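Local coordinates for conserved exported protein (Bacteroides fragilis, PDB 3CLW) that probably hydrolyses O-glycosidic bonds in carbohydrates, at residues A[277-282]-A[312-317]. Numbering follows the deposited sequence.
Sequences HDYWSA and EYCILE
Y279 and E312 bury the most surface here and are joined through their polar ends. The Y279 hydroxyl donates to OE2 of E312, with OH and OE2 2.6 Å apart. OE2 accepts through its anti lone pair. The carboxylate plane stands at 82° to the phenol ring and meets it at the edge. E312 reaches this position with CG anti to its backbone N (chi1 -162°) and the chain extended beyond. Its CB lies over one face of the H277 imidazole. ND1 and NE2 of H277 are also hydrogen-bonded with E186 and E231. A backbone hydrogen bond from D278 N to E312 O, 3.2 Å, ties the two segments. Further along the Y279 ring, CE1 is 3.9 Å from C314 SG, a sulfur-aromatic contact at the ring edge. L316 CD2 sits 3.7 Å from Y279 CD1 and also touches CZ2 of W280. E317 is joined through water to the type II beta turn D278-S281 and to A282 just after it. Water 1 links W280 N to E317 OE1; water 2 accepts from A282 N and donates weakly to E317 OE2. E317 OE2 also accepts from Y313 OH at 2.8 Å and hydrogen-bonds the Y337 hydroxyl. The segments follow adjacent parallel strands 270-276 and 307-310. E312, just past strand 307-310, occupies the position where clan GH-A TIM barrels usually carry their nucleophile, consistent with, but not proving, a family 30 active site.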
loop_
_atom_site.group_PDB
_atom_site.type_symbol
_atom_site.label_atom_id
_atom_site.label_comp_id
_atom_site.label_asym_id
_atom_site.label_seq_id
_atom_site.Cartn_x
_atom_site.Cartn_y
_atom_site.Cartn_z
ATOM N N HIS A 277 -6.352 -5.632 -1.728
ATOM C CA HIS A 277 -5.401 -5.261 -2.779
ATOM C C HIS A 277 -6.106 -4.903 -4.069
ATOM O O HIS A 277 -7.197 -5.412 -4.351
ATOM C CB HIS A 277 -4.407 -6.409 -2.983
ATOM C CG HIS A 277 -3.700 -6.801 -1.721
ATOM N ND1 HIS A 277 -2.891 -7.910 -1.624
ATOM C CD2 HIS A 277 -3.728 -6.250 -0.486
ATOM C CE1 HIS A 277 -2.426 -8.011 -0.391
ATOM N NE2 HIS A 277 -2.892 -6.996 0.309
ATOM N N ASP A 278 -5.487 -4.007 -4.827
ATOM C CA ASP A 278 -6.005 -3.496 -6.109
ATOM C C ASP A 278 -5.877 -4.463 -7.286
ATOM O O ASP A 278 -6.421 -4.205 -8.359
ATOM C CB ASP A 278 -5.251 -2.231 -6.480
ATOM C CG ASP A 278 -5.623 -1.069 -5.612
ATOM O OD1 ASP A 278 -6.794 -0.628 -5.666
ATOM O OD2 ASP A 278 -4.731 -0.580 -4.894
ATOM N N TYR A 279 -5.128 -5.538 -7.108
ATOM C CA TYR A 279 -4.869 -6.475 -8.195
ATOM C C TYR A 279 -6.132 -6.922 -8.953
ATOM O O TYR A 279 -7.172 -7.115 -8.346
ATOM C CB TYR A 279 -4.131 -7.699 -7.656
ATOM C CG TYR A 279 -2.774 -7.381 -7.046
ATOM C CD1 TYR A 279 -1.701 -6.962 -7.860
ATOM C CD2 TYR A 279 -2.554 -7.515 -5.679
ATOM C CE1 TYR A 279 -0.449 -6.675 -7.325
ATOM C CE2 TYR A 279 -1.298 -7.231 -5.124
ATOM C CZ TYR A 279 -0.243 -6.812 -5.967
ATOM O OH TYR A 279 1.005 -6.542 -5.467
ATOM N N TRP A 280 -6.010 -7.065 -10.279
ATOM C CA TRP A 280 -7.055 -7.599 -11.186
ATOM C C TRP A 280 -8.352 -6.814 -11.274
ATOM O O TRP A 280 -9.345 -7.305 -11.796
ATOM C CB TRP A 280 -7.333 -9.086 -10.921
ATOM C CG TRP A 280 -6.110 -9.817 -10.577
ATOM C CD1 TRP A 280 -5.826 -10.397 -9.378
ATOM C CD2 TRP A 280 -4.958 -10.009 -11.413
ATOM N NE1 TRP A 280 -4.562 -10.952 -9.409
ATOM C CE2 TRP A 280 -4.002 -10.725 -10.643
ATOM C CE3 TRP A 280 -4.637 -9.650 -12.741
ATOM C CZ2 TRP A 280 -2.740 -11.108 -11.159
ATOM C CZ3 TRP A 280 -3.365 -10.006 -13.261
ATOM C CH2 TRP A 280 -2.435 -10.736 -12.465
ATOM N N SER A 281 -8.357 -5.590 -10.786
ATOM C CA SER A 281 -9.577 -4.813 -10.790
ATOM C C SER A 281 -9.313 -3.391 -11.279
ATOM O O SER A 281 -10.170 -2.520 -11.155
ATOM C CB SER A 281 -10.246 -4.820 -9.396
ATOM O OG SER A 281 -9.457 -4.161 -8.395
ATOM N N ALA A 282 -8.120 -3.162 -11.822
ATOM C CA ALA A 282 -7.730 -1.800 -12.257
ATOM C C ALA A 282 -7.998 -1.530 -13.730
ATOM O O ALA A 282 -7.792 -0.412 -14.197
ATOM C CB ALA A 282 -6.278 -1.513 -11.920
ATOM N N GLU A 312 -2.070 -3.179 -1.012
ATOM C CA GLU A 312 -1.002 -3.725 -1.859
ATOM C C GLU A 312 -1.350 -3.588 -3.309
ATOM O O GLU A 312 -2.443 -3.909 -3.714
ATOM C CB GLU A 312 -0.710 -5.195 -1.554
ATOM C CG GLU A 312 0.653 -5.663 -2.092
ATOM C CD GLU A 312 0.830 -7.161 -2.078
ATOM O OE1 GLU A 312 0.788 -7.793 -1.003
ATOM O OE2 GLU A 312 1.033 -7.721 -3.165
ATOM N N TYR A 313 -0.397 -3.090 -4.093
ATOM C CA TYR A 313 -0.478 -3.125 -5.546
ATOM C C TYR A 313 0.907 -3.037 -6.193
ATOM O O TYR A 313 1.808 -2.393 -5.662
ATOM C CB TYR A 313 -1.338 -1.977 -6.092
ATOM C CG TYR A 313 -1.475 -2.047 -7.598
ATOM C CD1 TYR A 313 -2.212 -3.092 -8.206
ATOM C CD2 TYR A 313 -0.805 -1.122 -8.429
ATOM C CE1 TYR A 313 -2.315 -3.182 -9.579
ATOM C CE2 TYR A 313 -0.900 -1.196 -9.798
ATOM C CZ TYR A 313 -1.649 -2.221 -10.376
ATOM O OH TYR A 313 -1.739 -2.287 -11.751
ATOM N N CYS A 314 1.048 -3.676 -7.350
ATOM C CA CYS A 314 2.131 -3.385 -8.314
ATOM C C CYS A 314 1.626 -3.784 -9.707
ATOM O O CYS A 314 0.630 -4.518 -9.814
ATOM C CB CYS A 314 3.423 -4.118 -7.958
ATOM S SG CYS A 314 3.329 -5.894 -8.072
ATOM N N ILE A 315 2.283 -3.297 -10.767
ATOM C CA ILE A 315 1.928 -3.673 -12.139
ATOM C C ILE A 315 2.188 -5.149 -12.327
ATOM O O ILE A 315 3.330 -5.615 -12.277
ATOM C CB ILE A 315 2.723 -2.904 -13.218
ATOM C CG1 ILE A 315 2.641 -1.396 -13.012
ATOM C CG2 ILE A 315 2.240 -3.312 -14.619
ATOM C CD1 ILE A 315 1.269 -0.776 -13.177
ATOM N N LEU A 316 1.109 -5.884 -12.541
ATOM C CA LEU A 316 1.143 -7.332 -12.636
ATOM C C LEU A 316 0.351 -7.748 -13.853
ATOM O O LEU A 316 0.727 -8.690 -14.538
ATOM C CB LEU A 316 0.504 -7.937 -11.395
ATOM C CG LEU A 316 1.075 -9.211 -10.817
ATOM C CD1 LEU A 316 2.577 -9.067 -10.582
ATOM C CD2 LEU A 316 0.337 -9.513 -9.517
ATOM N N GLU A 317 -0.736 -7.031 -14.116
ATOM C CA GLU A 317 -1.591 -7.338 -15.244
ATOM C C GLU A 317 -1.018 -6.831 -16.557
ATOM O O GLU A 317 -0.042 -6.075 -16.597
ATOM C CB GLU A 317 -2.989 -6.758 -15.058
ATOM C CG GLU A 317 -3.039 -5.244 -15.099
ATOM C CD GLU A 317 -2.895 -4.607 -13.723
ATOM O OE1 GLU A 317 -2.144 -5.128 -12.859
ATOM O OE2 GLU A 317 -3.556 -3.571 -13.514
HETATM O O HOH W 1 -3.210 -6.972 -11.250
HETATM O O HOH W 2 -6.202 -4.982 -12.608
#